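Local coordinates for ThiS/MoaD family protein (Amycolatopsis orientalis, PDB 4N6E) that probably serves as a sulfur-carrier protein of the ThiS/MoaD type that hands sulfur to the thiosugar synthase BexX, with which it forms a complex, at residues A2-H14 with E74-A86. Sequence-based numbering, arbitrary orientation.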
loop_
_atom_site.group_PDB
_atom_site.type_symbol
_atom_site.label_atom_id
_atom_site.label_comp_id
_atom_site.label_asym_id
_atom_site.label_seq_id
_atom_site.Cartn_x
_atom_site.Cartn_y
_atom_site.Cartn_z
ATOM N N ALA B 2 14.446 -34.573 48.005
ATOM C CA ALA B 2 14.327 -34.889 46.552
ATOM C C ALA B 2 14.730 -33.685 45.706
ATOM O O ALA B 2 15.036 -32.611 46.235
ATOM C CB ALA B 2 12.905 -35.326 46.219
ATOM N N VAL B 3 14.736 -33.882 44.391
ATOM C CA VAL B 3 15.058 -32.825 43.444
ATOM C C VAL B 3 13.768 -32.404 42.760
ATOM O O VAL B 3 13.157 -33.199 42.036
ATOM C CB VAL B 3 16.059 -33.315 42.378
ATOM C CG1 VAL B 3 16.693 -32.137 41.655
ATOM C CG2 VAL B 3 17.130 -34.182 43.019
ATOM N N THR B 4 13.350 -31.162 42.997
ATOM C CA THR B 4 12.139 -30.632 42.362
ATOM C C THR B 4 12.435 -30.129 40.927
ATOM O O THR B 4 13.279 -29.256 40.721
ATOM C CB THR B 4 11.438 -29.567 43.252
ATOM O OG1 THR B 4 10.286 -29.049 42.573
ATOM C CG2 THR B 4 12.382 -28.411 43.652
ATOM N N VAL B 5 11.736 -30.705 39.946
ATOM C CA VAL B 5 11.989 -30.466 38.519
ATOM C C VAL B 5 10.863 -29.648 37.881
ATOM O O VAL B 5 9.736 -30.109 37.843
ATOM C CB VAL B 5 12.088 -31.807 37.765
ATOM C CG1 VAL B 5 12.221 -31.601 36.264
ATOM C CG2 VAL B 5 13.255 -32.623 38.291
ATOM N N SER B 6 11.173 -28.458 37.358
ATOM C CA SER B 6 10.168 -27.606 36.689
ATOM C C SER B 6 9.961 -27.957 35.206
ATOM O O SER B 6 10.902 -27.912 34.403
ATOM C CB SER B 6 10.547 -26.134 36.811
ATOM O OG SER B 6 10.529 -25.724 38.166
ATOM N N ILE B 7 8.723 -28.295 34.847
ATOM C CA ILE B 7 8.380 -28.605 33.458
ATOM C C ILE B 7 7.799 -27.346 32.829
ATOM O O ILE B 7 6.983 -26.671 33.462
ATOM C CB ILE B 7 7.335 -29.737 33.347
ATOM C CG1 ILE B 7 7.612 -30.847 34.366
ATOM C CG2 ILE B 7 7.308 -30.312 31.933
ATOM C CD1 ILE B 7 8.993 -31.466 34.264
ATOM N N PRO B 8 8.223 -27.010 31.596
ATOM C CA PRO B 8 7.566 -25.927 30.868
ATOM C C PRO B 8 6.233 -26.366 30.226
ATOM O O PRO B 8 6.114 -27.487 29.706
ATOM C CB PRO B 8 8.591 -25.559 29.798
ATOM C CG PRO B 8 9.281 -26.840 29.516
ATOM C CD PRO B 8 9.354 -27.566 30.834
ATOM N N THR B 9 5.256 -25.459 30.269
ATOM C CA THR B 9 3.895 -25.691 29.779
ATOM C C THR B 9 3.823 -26.629 28.583
ATOM O O THR B 9 3.031 -27.581 28.565
ATOM C CB THR B 9 3.223 -24.350 29.417
ATOM O OG1 THR B 9 3.270 -23.477 30.555
ATOM C CG2 THR B 9 1.760 -24.549 29.006
ATOM N N ILE B 10 4.687 -26.380 27.610
ATOM C CA ILE B 10 4.617 -27.037 26.309
ATOM C C ILE B 10 4.910 -28.544 26.408
ATOM O O ILE B 10 4.501 -29.308 25.536
ATOM C CB ILE B 10 5.561 -26.364 25.273
ATOM C CG1 ILE B 10 5.610 -24.822 25.452
ATOM C CG2 ILE B 10 5.113 -26.705 23.847
ATOM C CD1 ILE B 10 6.707 -24.267 26.354
ATOM N N LEU B 11 5.596 -28.963 27.476
ATOM C CA LEU B 11 5.948 -30.377 27.700
ATOM C C LEU B 11 5.100 -31.080 28.771
ATOM O O LEU B 11 5.236 -32.288 28.979
ATOM C CB LEU B 11 7.418 -30.481 28.098
ATOM C CG LEU B 11 8.437 -30.038 27.052
ATOM C CD1 LEU B 11 9.804 -29.870 27.693
ATOM C CD2 LEU B 11 8.507 -31.046 25.916
ATOM N N ARG B 12 4.221 -30.331 29.430
ATOM C CA ARG B 12 3.357 -30.886 30.471
ATOM C C ARG B 12 2.369 -31.955 29.945
ATOM O O ARG B 12 1.758 -32.676 30.731
ATOM C CB ARG B 12 2.619 -29.756 31.201
ATOM C CG ARG B 12 3.557 -28.751 31.854
ATOM C CD ARG B 12 2.834 -27.655 32.625
ATOM N NE ARG B 12 3.756 -26.577 33.010
ATOM C CZ ARG B 12 3.397 -25.383 33.489
ATOM N NH1 ARG B 12 4.325 -24.487 33.803
ATOM N NH2 ARG B 12 2.120 -25.073 33.673
ATOM N N THR B 13 2.221 -32.056 28.624
ATOM C CA THR B 13 1.543 -33.193 27.998
ATOM C C THR B 13 2.080 -34.514 28.555
ATOM O O THR B 13 1.303 -35.395 28.919
ATOM C CB THR B 13 1.744 -33.207 26.461
ATOM O OG1 THR B 13 1.769 -31.867 25.959
ATOM C CG2 THR B 13 0.630 -33.990 25.763
ATOM N N HIS B 14 3.405 -34.630 28.644
ATOM C CA HIS B 14 4.061 -35.887 29.033
ATOM C C HIS B 14 4.020 -36.151 30.537
ATOM O O HIS B 14 4.153 -37.297 30.959
ATOM C CB HIS B 14 5.518 -35.901 28.581
ATOM C CG HIS B 14 5.706 -35.627 27.123
ATOM N ND1 HIS B 14 5.704 -34.351 26.598
ATOM C CD2 HIS B 14 5.917 -36.462 26.079
ATOM C CE1 HIS B 14 5.899 -34.413 25.292
ATOM N NE2 HIS B 14 6.033 -35.682 24.953
ATOM N N GLU B 74 26.574 -32.175 38.353
ATOM C CA GLU B 74 26.161 -32.633 39.686
ATOM C C GLU B 74 24.808 -32.085 40.148
ATOM O O GLU B 74 24.526 -30.892 40.010
ATOM C CB GLU B 74 27.206 -32.253 40.740
ATOM C CG GLU B 74 28.531 -32.985 40.622
ATOM C CD GLU B 74 29.556 -32.504 41.646
ATOM O OE1 GLU B 74 29.172 -32.267 42.819
ATOM O OE2 GLU B 74 30.746 -32.365 41.279
ATOM N N VAL B 75 24.004 -32.974 40.731
ATOM C CA VAL B 75 22.710 -32.638 41.323
ATOM C C VAL B 75 22.724 -33.097 42.778
ATOM O O VAL B 75 22.881 -34.287 43.046
ATOM C CB VAL B 75 21.536 -33.355 40.610
ATOM C CG1 VAL B 75 20.203 -32.824 41.117
ATOM C CG2 VAL B 75 21.631 -33.207 39.100
ATOM N N LYS B 76 22.586 -32.154 43.707
ATOM C CA LYS B 76 22.444 -32.465 45.130
ATOM C C LYS B 76 20.963 -32.661 45.464
ATOM O O LYS B 76 20.092 -32.331 44.656
ATOM C CB LYS B 76 23.028 -31.337 45.986
ATOM C CG LYS B 76 24.541 -31.206 45.899
ATOM C CD LYS B 76 25.043 -30.044 46.743
ATOM C CE LYS B 76 26.564 -30.050 46.862
ATOM N NZ LYS B 76 27.055 -29.020 47.824
ATOM N N ASP B 77 20.680 -33.200 46.647
ATOM C CA ASP B 77 19.300 -33.342 47.108
ATOM C C ASP B 77 18.772 -31.997 47.589
ATOM O O ASP B 77 19.382 -31.370 48.448
ATOM C CB ASP B 77 19.201 -34.350 48.251
ATOM C CG ASP B 77 17.765 -34.638 48.635
ATOM O OD1 ASP B 77 17.143 -35.494 47.965
ATOM O OD2 ASP B 77 17.256 -33.996 49.584
ATOM N N GLY B 78 17.628 -31.574 47.052
ATOM C CA GLY B 78 17.066 -30.248 47.340
ATOM C C GLY B 78 17.291 -29.238 46.222
ATOM O O GLY B 78 16.757 -28.126 46.271
ATOM N N ASP B 79 18.088 -29.621 45.220
ATOM C CA ASP B 79 18.324 -28.785 44.044
ATOM C C ASP B 79 17.049 -28.670 43.210
ATOM O O ASP B 79 16.225 -29.586 43.201
ATOM C CB ASP B 79 19.450 -29.370 43.167
ATOM C CG ASP B 79 20.856 -29.079 43.711
ATOM O OD1 ASP B 79 21.019 -28.233 44.615
ATOM O OD2 ASP B 79 21.817 -29.698 43.209
ATOM N N THR B 80 16.891 -27.536 42.529
ATOM C CA THR B 80 15.825 -27.349 41.538
ATOM C C THR B 80 16.409 -27.466 40.133
ATOM O O THR B 80 17.444 -26.867 39.839
ATOM C CB THR B 80 15.150 -25.970 41.676
ATOM O OG1 THR B 80 14.551 -25.859 42.972
ATOM C CG2 THR B 80 14.062 -25.777 40.604
ATOM N N LEU B 81 15.732 -28.218 39.271
ATOM C CA LEU B 81 16.191 -28.440 37.907
ATOM C C LEU B 81 15.147 -27.928 36.901
ATOM O O LEU B 81 14.037 -28.471 36.810
ATOM C CB LEU B 81 16.488 -29.925 37.696
ATOM C CG LEU B 81 17.224 -30.311 36.404
ATOM C CD1 LEU B 81 18.318 -31.330 36.676
ATOM C CD2 LEU B 81 16.283 -30.836 35.324
ATOM N N THR B 82 15.509 -26.880 36.153
ATOM C CA THR B 82 14.593 -26.253 35.209
ATOM C C THR B 82 14.899 -26.651 33.776
ATOM O O THR B 82 16.047 -26.621 33.363
ATOM C CB THR B 82 14.668 -24.725 35.280
ATOM O OG1 THR B 82 14.642 -24.300 36.644
ATOM C CG2 THR B 82 13.497 -24.112 34.541
ATOM N N ILE B 83 13.853 -26.995 33.026
ATOM C CA ILE B 83 13.939 -27.243 31.588
ATOM C C ILE B 83 13.386 -26.044 30.825
ATOM O O ILE B 83 12.253 -25.632 31.035
ATOM C CB ILE B 83 13.147 -28.488 31.181
ATOM C CG1 ILE B 83 13.533 -29.670 32.071
ATOM C CG2 ILE B 83 13.399 -28.803 29.711
ATOM C CD1 ILE B 83 12.818 -30.969 31.742
ATOM N N LEU B 84 14.197 -25.496 29.932
ATOM C CA LEU B 84 13.890 -24.231 29.267
ATOM C C LEU B 84 14.202 -24.344 27.772
ATOM O O LEU B 84 15.332 -24.100 27.347
ATOM C CB LEU B 84 14.714 -23.129 29.912
ATOM C CG LEU B 84 14.401 -21.691 29.546
ATOM C CD1 LEU B 84 13.099 -21.231 30.191
ATOM C CD2 LEU B 84 15.556 -20.800 29.979
ATOM N N PRO B 85 13.196 -24.733 26.970
ATOM C CA PRO B 85 13.425 -24.925 25.546
ATOM C C PRO B 85 13.467 -23.616 24.746
ATOM O O PRO B 85 12.844 -22.624 25.120
ATOM C CB PRO B 85 12.240 -25.780 25.115
ATOM C CG PRO B 85 11.162 -25.447 26.058
ATOM C CD PRO B 85 11.802 -25.033 27.349
ATOM N N ALA B 86 14.229 -23.646 23.663
ATOM C CA ALA B 86 14.254 -22.578 22.681
ATOM C C ALA B 86 12.898 -22.531 22.007
ATOM O O ALA B 86 12.392 -23.559 21.589
ATOM C CB ALA B 86 15.334 -22.854 21.646
#
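Val5 and Leu81 pair in parallel register between neighbouring strands 3-6 and 80-85. Leu81 is held through both backbone polar atoms: its N donates to Thr4 O (3.0 Å, N-H...O angle 163°), and its O accepts from Ser6 N (2.9 Å). A weak bond from Ile83 N to Ser6 O extends the pairing. On one face Thr4 and Thr80 lie side by side, Thr4 CG2 3.4 Å from Thr80 OG1. Past Ser6, the CD corner of Pro8 meets Ile83 CB, and Pro8 CG lies 3.8 Å from Pro85 CD.

At the other end, Val3 CG1, turned anti to the backbone N (chi1 -164°), meets Val75 CG1 at 3.6 Å. With an alanine here both methyls go, which is likely to leave Val75 CG1 without its mates and open a gap. The type II turn from Lys76 to Asp79 brings Gly78 N to Ala2 O (2.9 Å). Asp77 OD1 takes Ala2 N on its syn side, though tilted from the carboxylate plane. Asp79 OD2 accepts from Lys76 N, from above the carboxylate plane.

This parallel pairing of first and last strands is characteristic of the ubiquitin-like beta-grasp fold. Strands 20-23 and 56-60 flank the pair, and Ile31 of helix 28-38 packs on Val3, Val5, Val75 and Leu81.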